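Local coordinates for Iron(III) ABC transporter, periplasmic iron-compound-binding protein (Vibrio cholerae, PDB 3TEF) that probably binds iron-loaded catecholate siderophores in the periplasm and hands them to an ABC transporter for iron uptake, at residues Q111-E115 against S265-T270; F145-M149 against K183-F187; A159-M163 against F178-Y182; F205-R209 against F236-V241; I208-K214 against A243-Y247. All blocks are in the same frame, centred on the assembly; numbering follows the deposited sequence.

Contact 1: Q111-E115 against S265-T270; sequences QGYWE and SGVKAT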
# COMPACT_ATOMS: atom_id res chain seq x y z
N GLN A 111 0.90 11.07 -9.43
CA GLN A 111 0.50 12.17 -8.54
C GLN A 111 1.10 12.03 -7.14
O GLN A 111 1.18 13.00 -6.39
CB GLN A 111 -1.03 12.32 -8.48
CG GLN A 111 -1.78 11.05 -8.24
CD GLN A 111 -3.28 11.24 -8.33
OE1 GLN A 111 -3.97 10.52 -9.06
NE2 GLN A 111 -3.80 12.22 -7.59
N GLY A 112 1.55 10.82 -6.81
CA GLY A 112 2.20 10.58 -5.54
C GLY A 112 1.30 9.83 -4.57
O GLY A 112 0.08 10.01 -4.56
N TYR A 113 1.92 9.01 -3.73
CA TYR A 113 1.17 8.18 -2.79
C TYR A 113 0.17 8.96 -1.92
O TYR A 113 -1.01 8.60 -1.86
CB TYR A 113 2.12 7.40 -1.88
CG TYR A 113 1.36 6.58 -0.85
CD1 TYR A 113 0.84 5.33 -1.18
CD2 TYR A 113 1.15 7.07 0.44
CE1 TYR A 113 0.14 4.58 -0.26
CE2 TYR A 113 0.44 6.33 1.38
CZ TYR A 113 -0.06 5.09 1.01
OH TYR A 113 -0.77 4.34 1.91
N TRP A 114 0.62 10.00 -1.24
CA TRP A 114 -0.26 10.67 -0.28
C TRP A 114 -1.39 11.48 -0.92
O TRP A 114 -2.54 11.39 -0.50
CB TRP A 114 0.54 11.48 0.76
CG TRP A 114 -0.31 12.19 1.80
CD1 TRP A 114 -0.20 13.51 2.17
CD2 TRP A 114 -1.40 11.65 2.57
NE1 TRP A 114 -1.15 13.81 3.12
CE2 TRP A 114 -1.89 12.68 3.39
CE3 TRP A 114 -2.00 10.38 2.65
CZ2 TRP A 114 -2.95 12.50 4.29
CZ3 TRP A 114 -3.06 10.20 3.54
CH2 TRP A 114 -3.53 11.26 4.34
N GLU A 115 -1.08 12.24 -1.97
CA GLU A 115 -2.13 12.97 -2.67
C GLU A 115 -3.19 12.01 -3.21
O GLU A 115 -4.38 12.26 -3.07
CB GLU A 115 -1.57 13.84 -3.80
CG GLU A 115 -0.54 14.87 -3.35
CD GLU A 115 -1.15 16.06 -2.63
OE1 GLU A 115 -2.35 15.99 -2.27
OE2 GLU A 115 -0.44 17.07 -2.44
N SER A 265 -2.63 2.01 0.41
CA SER A 265 -3.54 3.10 0.74
C SER A 265 -4.46 2.82 1.94
O SER A 265 -5.42 3.55 2.17
CB SER A 265 -4.34 3.55 -0.49
OG SER A 265 -3.48 4.15 -1.46
N GLY A 266 -4.15 1.79 2.72
CA GLY A 266 -4.93 1.54 3.92
C GLY A 266 -4.78 2.69 4.90
O GLY A 266 -3.80 3.44 4.85
N VAL A 267 -5.75 2.83 5.79
CA VAL A 267 -5.62 3.78 6.90
C VAL A 267 -4.54 3.35 7.90
O VAL A 267 -3.58 4.10 8.15
CB VAL A 267 -6.98 4.05 7.57
CG1 VAL A 267 -6.82 4.86 8.87
CG2 VAL A 267 -7.94 4.73 6.58
N LYS A 268 -4.67 2.15 8.44
CA LYS A 268 -3.67 1.64 9.38
C LYS A 268 -2.33 1.51 8.67
O LYS A 268 -1.28 1.78 9.26
CB LYS A 268 -4.08 0.27 9.94
CG LYS A 268 -5.44 0.25 10.61
CD LYS A 268 -5.53 1.26 11.72
CE LYS A 268 -6.80 1.08 12.52
NZ LYS A 268 -6.70 1.75 13.85
N ALA A 269 -2.37 1.13 7.40
CA ALA A 269 -1.14 0.99 6.63
C ALA A 269 -0.39 2.31 6.54
O ALA A 269 0.82 2.36 6.76
CB ALA A 269 -1.47 0.46 5.21
N THR A 270 -1.13 3.38 6.26
CA THR A 270 -0.52 4.68 6.09
C THR A 270 0.01 5.18 7.42
O THR A 270 1.08 5.77 7.48
CB THR A 270 -1.50 5.68 5.47
OG1 THR A 270 -1.89 5.20 4.18
CG2 THR A 270 -0.83 7.04 5.32
O HOH W 1 0.36 1.69 1.48

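Contact 2: F145-M149 against K183-F187; sequences FKSIM and KDFGF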
# COMPACT_ATOMS: atom_id res chain seq x y z
N PHE A 145 2.91 13.57 7.63
CA PHE A 145 3.63 13.64 6.37
C PHE A 145 4.43 14.94 6.27
O PHE A 145 5.60 14.92 5.91
CB PHE A 145 2.67 13.56 5.18
CG PHE A 145 2.38 12.15 4.72
CD1 PHE A 145 3.27 11.48 3.89
CD2 PHE A 145 1.22 11.51 5.11
CE1 PHE A 145 3.00 10.17 3.47
CE2 PHE A 145 0.94 10.22 4.69
CZ PHE A 145 1.84 9.55 3.87
N LYS A 146 3.77 16.05 6.57
CA LYS A 146 4.40 17.36 6.40
C LYS A 146 5.62 17.50 7.30
O LYS A 146 6.65 18.04 6.89
CB LYS A 146 3.39 18.48 6.69
CG LYS A 146 2.22 18.54 5.72
CD LYS A 146 2.66 18.87 4.31
CE LYS A 146 1.48 18.88 3.33
NZ LYS A 146 0.40 19.85 3.71
N SER A 147 5.50 17.01 8.53
CA SER A 147 6.60 17.12 9.49
C SER A 147 7.81 16.29 9.05
O SER A 147 8.94 16.77 9.08
CB SER A 147 6.13 16.70 10.89
OG SER A 147 5.77 15.33 10.92
N ILE A 148 7.57 15.06 8.61
CA ILE A 148 8.64 14.20 8.14
C ILE A 148 9.35 14.80 6.93
O ILE A 148 10.58 14.81 6.85
CB ILE A 148 8.12 12.81 7.73
CG1 ILE A 148 7.58 12.06 8.95
CG2 ILE A 148 9.21 12.02 7.02
CD1 ILE A 148 6.67 10.90 8.61
N MET A 149 8.56 15.30 5.98
CA MET A 149 9.12 15.87 4.77
C MET A 149 10.01 17.05 5.09
O MET A 149 11.07 17.22 4.48
CB MET A 149 8.00 16.32 3.84
CG MET A 149 8.45 17.33 2.82
SD MET A 149 7.24 17.51 1.52
CE MET A 149 7.58 16.02 0.57
N LYS A 183 8.33 11.59 -2.81
CA LYS A 183 7.39 12.67 -3.08
C LYS A 183 6.68 13.19 -1.84
O LYS A 183 6.31 14.37 -1.77
CB LYS A 183 6.37 12.25 -4.14
CG LYS A 183 6.99 11.84 -5.46
CD LYS A 183 5.96 11.77 -6.59
CE LYS A 183 6.61 11.31 -7.89
NZ LYS A 183 5.67 11.35 -9.04
N ASP A 184 6.49 12.33 -0.85
CA ASP A 184 5.74 12.69 0.35
C ASP A 184 6.60 12.82 1.58
O ASP A 184 6.38 13.70 2.39
CB ASP A 184 4.62 11.69 0.61
CG ASP A 184 3.67 11.58 -0.57
OD1 ASP A 184 3.30 12.62 -1.14
OD2 ASP A 184 3.31 10.44 -0.93
N PHE A 185 7.57 11.93 1.74
CA PHE A 185 8.38 11.91 2.94
C PHE A 185 9.66 12.73 2.80
O PHE A 185 10.38 12.94 3.78
CB PHE A 185 8.69 10.46 3.33
CG PHE A 185 7.51 9.72 3.89
CD1 PHE A 185 6.77 10.25 4.94
CD2 PHE A 185 7.12 8.50 3.36
CE1 PHE A 185 5.69 9.57 5.47
CE2 PHE A 185 6.03 7.81 3.89
CZ PHE A 185 5.31 8.34 4.95
N GLY A 186 9.94 13.16 1.57
CA GLY A 186 10.97 14.15 1.33
C GLY A 186 12.40 13.68 1.15
O GLY A 186 13.33 14.49 1.21
N PHE A 187 12.61 12.38 0.94
CA PHE A 187 13.94 11.89 0.61
C PHE A 187 14.24 12.19 -0.85
O PHE A 187 13.33 12.36 -1.66
CB PHE A 187 14.03 10.38 0.83
CG PHE A 187 14.09 9.96 2.26
CD1 PHE A 187 15.26 10.07 2.99
CD2 PHE A 187 12.97 9.42 2.88
CE1 PHE A 187 15.31 9.67 4.31
CE2 PHE A 187 13.01 9.01 4.20
CZ PHE A 187 14.18 9.13 4.92

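Contact 3: A159-M163 against F178-Y182; sequences AMLVM and FSSVY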
# COMPACT_ATOMS: atom_id res chain seq x y z
N ALA A 159 17.83 8.39 -0.13
CA ALA A 159 17.47 7.07 0.34
C ALA A 159 17.40 6.13 -0.85
O ALA A 159 17.01 6.53 -1.95
CB ALA A 159 16.14 7.09 1.07
N MET A 160 17.77 4.88 -0.60
CA MET A 160 17.63 3.84 -1.60
C MET A 160 16.57 2.89 -1.06
O MET A 160 16.64 2.48 0.10
CB MET A 160 18.95 3.11 -1.79
CG MET A 160 18.89 1.99 -2.82
SD MET A 160 20.46 1.13 -3.00
CE MET A 160 21.46 2.42 -3.75
N LEU A 161 15.60 2.57 -1.90
CA LEU A 161 14.54 1.64 -1.51
C LEU A 161 14.88 0.31 -2.17
O LEU A 161 15.00 0.24 -3.38
CB LEU A 161 13.18 2.15 -2.00
CG LEU A 161 11.88 1.46 -1.56
CD1 LEU A 161 11.77 0.01 -2.09
CD2 LEU A 161 11.68 1.50 -0.06
N VAL A 162 15.05 -0.73 -1.36
CA VAL A 162 15.40 -2.05 -1.87
C VAL A 162 14.37 -3.05 -1.44
O VAL A 162 14.02 -3.12 -0.26
CB VAL A 162 16.79 -2.51 -1.37
CG1 VAL A 162 17.12 -3.90 -1.91
CG2 VAL A 162 17.86 -1.52 -1.80
N MET A 163 13.88 -3.85 -2.38
CA MET A 163 12.99 -4.95 -2.04
C MET A 163 13.77 -6.25 -2.21
O MET A 163 14.58 -6.37 -3.11
CB MET A 163 11.77 -4.96 -2.95
CG MET A 163 10.83 -6.12 -2.66
SD MET A 163 9.26 -5.91 -3.47
CE MET A 163 8.20 -5.68 -2.06
N PHE A 178 6.46 2.98 -4.62
CA PHE A 178 7.00 3.53 -3.37
C PHE A 178 7.29 5.03 -3.49
O PHE A 178 8.19 5.55 -2.84
CB PHE A 178 8.26 2.76 -2.92
CG PHE A 178 8.02 1.30 -2.72
CD1 PHE A 178 7.25 0.85 -1.66
CD2 PHE A 178 8.54 0.36 -3.60
CE1 PHE A 178 7.01 -0.51 -1.48
CE2 PHE A 178 8.33 -1.00 -3.42
CZ PHE A 178 7.56 -1.43 -2.35
N SER A 179 6.50 5.70 -4.32
CA SER A 179 6.65 7.15 -4.51
C SER A 179 6.63 7.93 -3.19
O SER A 179 7.29 8.97 -3.06
CB SER A 179 5.56 7.68 -5.45
OG SER A 179 4.27 7.62 -4.87
N SER A 180 5.90 7.42 -2.20
CA SER A 180 5.78 8.08 -0.89
C SER A 180 7.13 8.49 -0.31
O SER A 180 7.27 9.59 0.25
CB SER A 180 5.08 7.15 0.09
OG SER A 180 5.79 5.92 0.14
N VAL A 181 8.12 7.61 -0.44
CA VAL A 181 9.45 7.84 0.12
C VAL A 181 10.03 9.17 -0.36
O VAL A 181 10.64 9.90 0.43
CB VAL A 181 10.42 6.71 -0.27
CG1 VAL A 181 11.83 7.03 0.20
CG2 VAL A 181 9.95 5.37 0.34
N TYR A 182 9.83 9.47 -1.63
CA TYR A 182 10.48 10.61 -2.27
C TYR A 182 9.56 11.82 -2.39
O TYR A 182 9.97 12.95 -2.09
CB TYR A 182 11.02 10.18 -3.64
CG TYR A 182 11.94 9.00 -3.49
CD1 TYR A 182 13.19 9.16 -2.91
CD2 TYR A 182 11.54 7.71 -3.84
CE1 TYR A 182 14.04 8.10 -2.72
CE2 TYR A 182 12.39 6.63 -3.65
CZ TYR A 182 13.64 6.83 -3.09
OH TYR A 182 14.51 5.78 -2.89
O HOH W 2 15.61 3.91 -4.48

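Contact 4: F205-R209 against F236-V241; sequences FEYIR and FENDLV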
# COMPACT_ATOMS: atom_id res chain seq x y z
N PHE A 205 23.99 -6.70 -4.08
CA PHE A 205 24.64 -6.11 -2.92
C PHE A 205 25.80 -5.22 -3.35
O PHE A 205 26.11 -4.22 -2.70
CB PHE A 205 25.11 -7.19 -1.94
CG PHE A 205 23.99 -7.85 -1.20
CD1 PHE A 205 23.22 -7.14 -0.30
CD2 PHE A 205 23.71 -9.20 -1.40
CE1 PHE A 205 22.18 -7.75 0.40
CE2 PHE A 205 22.67 -9.81 -0.71
CZ PHE A 205 21.91 -9.09 0.18
N GLU A 206 26.44 -5.57 -4.46
CA GLU A 206 27.53 -4.76 -4.99
C GLU A 206 27.02 -3.37 -5.37
O GLU A 206 27.70 -2.37 -5.14
CB GLU A 206 28.17 -5.46 -6.19
CG GLU A 206 29.05 -6.68 -5.82
CD GLU A 206 28.25 -7.94 -5.47
OE1 GLU A 206 27.00 -7.90 -5.42
OE2 GLU A 206 28.89 -9.00 -5.26
N TYR A 207 25.82 -3.32 -5.94
CA TYR A 207 25.18 -2.06 -6.32
C TYR A 207 24.87 -1.20 -5.08
O TYR A 207 25.07 0.02 -5.09
CB TYR A 207 23.91 -2.36 -7.11
CG TYR A 207 22.97 -1.21 -7.39
CD1 TYR A 207 22.88 -0.67 -8.67
CD2 TYR A 207 22.14 -0.69 -6.40
CE1 TYR A 207 22.00 0.37 -8.95
CE2 TYR A 207 21.27 0.35 -6.67
CZ TYR A 207 21.20 0.87 -7.94
OH TYR A 207 20.32 1.90 -8.22
N ILE A 208 24.39 -1.84 -4.01
CA ILE A 208 24.10 -1.13 -2.77
C ILE A 208 25.38 -0.54 -2.18
O ILE A 208 25.42 0.64 -1.81
CB ILE A 208 23.40 -2.04 -1.73
CG1 ILE A 208 22.02 -2.47 -2.23
CG2 ILE A 208 23.26 -1.32 -0.39
CD1 ILE A 208 21.37 -3.56 -1.39
N ARG A 209 26.42 -1.36 -2.11
CA ARG A 209 27.71 -0.92 -1.58
C ARG A 209 28.35 0.16 -2.45
O ARG A 209 28.84 1.16 -1.94
CB ARG A 209 28.65 -2.12 -1.42
CG ARG A 209 30.09 -1.75 -1.07
CD ARG A 209 30.18 -0.95 0.21
NE ARG A 209 31.56 -0.57 0.51
CZ ARG A 209 32.06 0.65 0.37
NH1 ARG A 209 31.28 1.65 -0.05
NH2 ARG A 209 33.33 0.89 0.66
N PHE A 236 20.53 -10.14 5.33
CA PHE A 236 20.69 -8.94 4.51
C PHE A 236 21.94 -8.16 4.90
O PHE A 236 22.63 -7.60 4.05
CB PHE A 236 19.46 -8.04 4.63
CG PHE A 236 19.49 -6.84 3.71
CD1 PHE A 236 19.22 -6.99 2.36
CD2 PHE A 236 19.78 -5.58 4.20
CE1 PHE A 236 19.24 -5.89 1.52
CE2 PHE A 236 19.81 -4.48 3.36
CZ PHE A 236 19.53 -4.64 2.02
N GLU A 237 22.22 -8.12 6.19
CA GLU A 237 23.34 -7.33 6.67
C GLU A 237 24.63 -8.13 6.59
O GLU A 237 25.18 -8.57 7.61
CB GLU A 237 23.07 -6.83 8.09
CG GLU A 237 21.72 -6.14 8.21
CD GLU A 237 21.63 -5.24 9.42
OE1 GLU A 237 22.27 -5.54 10.45
OE2 GLU A 237 20.91 -4.21 9.34
N ASN A 238 25.11 -8.32 5.36
CA ASN A 238 26.37 -9.00 5.12
C ASN A 238 27.51 -7.99 5.05
O ASN A 238 27.32 -6.82 5.37
CB ASN A 238 26.29 -9.82 3.83
CG ASN A 238 25.84 -8.99 2.64
OD1 ASN A 238 26.12 -7.79 2.56
ND2 ASN A 238 25.13 -9.63 1.72
N ASP A 239 28.68 -8.44 4.63
CA ASP A 239 29.86 -7.58 4.57
C ASP A 239 29.69 -6.36 3.66
O ASP A 239 30.14 -5.27 4.00
CB ASP A 239 31.10 -8.38 4.13
CG ASP A 239 31.41 -9.53 5.08
OD1 ASP A 239 31.94 -9.26 6.18
OD2 ASP A 239 31.14 -10.69 4.72
N LEU A 240 29.04 -6.54 2.52
CA LEU A 240 28.88 -5.46 1.55
C LEU A 240 27.98 -4.36 2.09
O LEU A 240 28.20 -3.17 1.85
CB LEU A 240 28.34 -5.98 0.23
CG LEU A 240 29.26 -6.92 -0.54
CD1 LEU A 240 28.59 -7.39 -1.82
CD2 LEU A 240 30.58 -6.22 -0.85
N VAL A 241 26.95 -4.77 2.82
CA VAL A 241 25.99 -3.83 3.39
C VAL A 241 26.59 -3.10 4.59
O VAL A 241 26.34 -1.91 4.79
CB VAL A 241 24.69 -4.57 3.79
CG1 VAL A 241 23.77 -3.66 4.60
CG2 VAL A 241 23.98 -5.08 2.54

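Contact 5: I208-K214 against A243-Y247; sequences IREHNPK and ATTAY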
# COMPACT_ATOMS: atom_id res chain seq x y z
N ILE A 208 24.39 -1.84 -4.01
CA ILE A 208 24.10 -1.13 -2.77
C ILE A 208 25.38 -0.54 -2.18
O ILE A 208 25.42 0.64 -1.81
CB ILE A 208 23.40 -2.04 -1.73
CG1 ILE A 208 22.02 -2.47 -2.23
CG2 ILE A 208 23.26 -1.32 -0.39
CD1 ILE A 208 21.37 -3.56 -1.39
N ARG A 209 26.42 -1.36 -2.11
CA ARG A 209 27.71 -0.92 -1.58
C ARG A 209 28.35 0.16 -2.45
O ARG A 209 28.84 1.16 -1.94
CB ARG A 209 28.65 -2.12 -1.42
CG ARG A 209 30.09 -1.75 -1.07
CD ARG A 209 30.18 -0.95 0.21
NE ARG A 209 31.56 -0.57 0.51
CZ ARG A 209 32.06 0.65 0.37
NH1 ARG A 209 31.28 1.65 -0.05
NH2 ARG A 209 33.33 0.89 0.66
N GLU A 210 28.35 -0.06 -3.76
CA GLU A 210 28.98 0.87 -4.69
C GLU A 210 28.33 2.26 -4.63
O GLU A 210 29.02 3.28 -4.56
CB GLU A 210 28.99 0.30 -6.13
CG GLU A 210 27.62 0.27 -6.85
CD GLU A 210 27.62 -0.54 -8.15
OE1 GLU A 210 28.29 -1.60 -8.21
OE2 GLU A 210 26.94 -0.13 -9.12
N HIS A 211 27.00 2.29 -4.62
CA HIS A 211 26.26 3.55 -4.61
C HIS A 211 26.19 4.18 -3.22
O HIS A 211 25.97 5.39 -3.09
CB HIS A 211 24.88 3.38 -5.23
CG HIS A 211 24.90 3.25 -6.72
ND1 HIS A 211 24.84 2.04 -7.37
CD2 HIS A 211 24.99 4.19 -7.70
CE1 HIS A 211 24.88 2.23 -8.67
NE2 HIS A 211 24.97 3.52 -8.90
N ASN A 212 26.36 3.36 -2.19
CA ASN A 212 26.51 3.87 -0.82
C ASN A 212 25.42 4.87 -0.40
O ASN A 212 25.69 6.05 -0.21
CB ASN A 212 27.89 4.51 -0.67
CG ASN A 212 28.29 4.70 0.78
OD1 ASN A 212 27.82 4.00 1.67
ND2 ASN A 212 29.17 5.67 1.03
N PRO A 213 24.17 4.38 -0.25
CA PRO A 213 23.08 5.27 0.16
C PRO A 213 23.27 5.74 1.61
O PRO A 213 23.83 5.02 2.43
CB PRO A 213 21.85 4.36 0.08
CG PRO A 213 22.39 2.98 0.30
CD PRO A 213 23.74 2.98 -0.36
N LYS A 214 22.80 6.95 1.91
CA LYS A 214 22.85 7.47 3.27
C LYS A 214 21.77 6.81 4.13
O LYS A 214 21.94 6.59 5.33
CB LYS A 214 22.66 8.99 3.28
CG LYS A 214 23.92 9.78 3.61
CD LYS A 214 24.75 10.09 2.37
CE LYS A 214 25.46 8.86 1.82
NZ LYS A 214 26.04 9.12 0.46
N ALA A 243 29.56 -2.20 4.95
CA ALA A 243 30.51 -1.21 4.44
C ALA A 243 29.80 0.05 3.97
O ALA A 243 30.43 0.96 3.42
CB ALA A 243 31.34 -1.81 3.32
N THR A 244 28.50 0.10 4.20
CA THR A 244 27.67 1.20 3.72
C THR A 244 27.50 2.28 4.78
O THR A 244 27.52 2.00 5.98
CB THR A 244 26.29 0.66 3.26
OG1 THR A 244 25.87 1.32 2.06
CG2 THR A 244 25.25 0.84 4.35
N THR A 245 27.34 3.53 4.33
CA THR A 245 27.08 4.65 5.23
C THR A 245 25.79 4.42 6.03
O THR A 245 25.71 4.74 7.22
CB THR A 245 26.95 5.98 4.46
OG1 THR A 245 28.19 6.27 3.79
CG2 THR A 245 26.62 7.12 5.41
N ALA A 246 24.78 3.88 5.36
CA ALA A 246 23.48 3.64 5.99
C ALA A 246 23.60 2.73 7.20
O ALA A 246 22.97 2.97 8.23
CB ALA A 246 22.50 3.05 4.98
N TYR A 247 24.39 1.67 7.08
CA TYR A 247 24.59 0.77 8.21
C TYR A 247 25.29 1.49 9.35
O TYR A 247 24.86 1.42 10.51
CB TYR A 247 25.42 -0.45 7.81
CG TYR A 247 25.73 -1.34 8.99
CD1 TYR A 247 24.77 -2.21 9.50
CD2 TYR A 247 26.97 -1.29 9.62
CE1 TYR A 247 25.05 -3.02 10.59
CE2 TYR A 247 27.25 -2.09 10.71
CZ TYR A 247 26.28 -2.95 11.19
OH TYR A 247 26.55 -3.76 12.28

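Contact 1: Q111-E115 against S265-T270
The Tyr113 ring meets the segment 265-270 at its hydroxyl edge, where Thr270 OG1 lies near the ring plane, 2.7 Å from Tyr113 OH. Ser265 OG approaches the same ring obliquely, 3.8 Å from Tyr113 CE1. The Trp114 indole stacks with Phe145 of helix 131-154, and the methyl Thr270 CG2 comes obliquely onto it, 4.3 Å from Trp114 CZ3. With CG anti to the backbone N (chi1 177°), Tyr113 extends toward Ser265 and Thr270 and brings OH within 3.3 Å of Ser265 CA. The polar end is a small network: Thr270 OG1 also donates to Gly266 O, a bond of 2.7 Å nearly in line with the carbonyl, and that oxygen takes Thr270 N as well. A water lies 2.9 Å from Tyr113 OH and accepts from Ser265 N. Gly112 and Gly266 hold the N-cap positions of helices 113-128 and 267-279, so two helix starts meet. Ser265 OG bonds to Thr117 and Trp114 NE1 to Asp142. The contact centre lies about 7 Å from the centre of the chain; Val141 of helix 131-154 packs against both Trp114 and Thr270, and Asp31 of helix 27-35 receives the N-H groups of Lys268 and Ala269.

Contact 2: F145-M149 against K183-F187
Met149 carries its chain from helix 131-154 onto the backbone of the segment 183-187. Its CB lies 3.4 Å from Asp184 O, SD passes the same oxygen at 4.0 Å, and CE, turned in by the bend at chi3 (-77°), ends near two carbonyls, 3.1 Å from Lys183 O and 3.2 Å from Asp184 O. CG stands anti to the backbone N (chi1 160°), which lets the thioether run across the carbonyls of Lys183 and Asp184. Beside it Met149 CA makes a CA-H...O contact of 3.3 Å with Phe185 O. Gly186, with positive phi, is where the chain departs from helical backbone angles; it packs against the long helix 131-154, which bridges the two lobes in this family of solute-binding proteins. The ring planes of Phe145 and Phe185 are only 13° from parallel, but the rings are so far displaced that little of one lies over the other; Phe145 CE1 sits over one face of Phe185. Ile148 runs alongside Phe185, pointing the same way, with CD1 3.5 Å from CE1 of that ring. Asp184 CB touches Phe145 CD1 at 3.6 Å, while its carboxylate OD2 accepts from the backbone N of Trp114.

Contact 3: A159-M163 against F178-Y182
Leu161 has CG anti to its backbone nitrogen (chi1 -171°), which sends the side chain off the strand to meet Phe178 at about a right angle. Its CD1 rests over one face of the Phe178 ring, a CH-pi contact 4.0 Å from the centroid. Tyr182 and Phe178 both place CG beside the backbone N, and in Tyr182 (chi1 -56°) this carries the phenol to the strand, where OH donates to Ala159 O at 2.8 Å. The carbonyl oxygen lies at the edge of the phenol ring, but the hydroxyl stands above the carbonyl plane, 56° out of it. A water donates to Tyr182 OH and accepts from Leu161 N at 2.9 Å, so the strand backbone has a second tie to the same hydroxyl. Strand 158-165 belongs to the mixed sheet of one lobe. Phe178 and the short helix 180-184 that follows it lie against the face formed by Ala159, Leu161 and Met163, while Met160 and Val162 turn to helix 205-211; the two helices cover the two faces of the strand, an alpha/beta layering of this lobe. Val181 CG2 meets Leu161 CD2 at 4.3 Å, and Met163 CE stands at the edge of Phe178, whose ring also meets Phe172 edge-to-face.

Contact 4: F205-R209 against F236-V241
An amide nitrogen sits over the middle of an aromatic face: Asn238 ND2 lies 3.3 Å above the plane of the Phe205 ring, and is 3.5 Å from its CD2. Ring and amide planes are steeply turned, 76° apart, so the amide comes down onto the face rather than lying flat on it. The same side chain closes a helix start. Asn238 CG lies between the backbone N and the carbonyl carbon (chi1 53°), and OD1 accepts from Val241 N at 3.1 Å almost along its own C=O direction, an N-cap bond that fixes the amide and therefore sets ND2 over Phe205. Phe236 comes at the edge of Phe205, with CD1 3.6 Å from Phe205 CE1, though the two planes are oblique at 58°. Val241 CG2 lies 3.6 Å from Phe205 CD1. One residue before Val241, Leu240 CD1 packs on Phe205 CB at 3.5 Å and on the carboxylate end of Glu206, while Arg209 runs its aliphatic part past Leu240, CD 3.4 Å from Leu240 O. Ile208 and Phe236 approach from opposite directions, CD1 to CZ 4.0 Å. Helix 205-211 meets the end of helix 232-236 and the start of helix 239-242 against the mixed sheet: Ile208 and Phe236 both rest on Leu216 of strand 215-220, and Val241 on Ile252 of strand 252-254.

Contact 5: I208-K214 against A243-Y247
Asn212 makes the tight part of the contact. Its OD1 takes the backbone N-H of Thr245 at 2.7 Å in a nearly straight bond, 170° at the hydrogen and in the carbonyl plane, while Thr244 OG1 reaches the same oxygen through a weak bond of 3.3 Å. Asn212 CG stands anti to the backbone N (chi1 -164°), so the amide leans across to Thr245 at about a right angle; its ND2 donates weakly to Thr245 OG1 at 3.0 Å. This side chain thus satisfies an N-H of the first turn of helix 245-248, although the side chain of Thr244, at the N-cap itself, makes no capping bond. Alongside, Ala246 N gives a weak bond to Pro213 O at 3.3 Å, Pro213 CD touches Thr244 OG1, and Ala246 CA makes a CA-H...O contact with Lys214 O. Lys214 is looser: bent at chi2 and chi3, it lays CE 4.2 Å from Thr245 CG2 and curls back so that NZ donates to Asn212 O, two residues back. At the other exposed part of the contact the fit is close, Ala243 O lying over one face of the Arg209 guanidinium, 3.4 Å above the plane. The end of helix 205-211 and the start of helix 245-248 meet beside the sheet, with Ile208 and Ala246 both on Leu216 of strand 215-220 and Pro213 against Met160 of strand 158-165.

How the contacts relate
Contacts 1, 2 and 3 are buried and touch one another: contacts 2 and 3 share helix 180-184, and contact 1 touches both through Trp114 and Tyr113. Contacts 4 and 5 are only partly buried, their centres lie about 26 Å from the centre of the chain, and they share Ile208 and Arg209 on helix 205-211. Met160 and Val162 link the groups, their side chains packing on that helix. Chemistry follows place: contact 1 pairs hydroxyls and a water, contact 2 is aromatic and thioether packing, contact 3 adds a phenol-to-carbonyl bond to apolar packing, contact 4 sets an amide on a ring, and contact 5 is mainly polar.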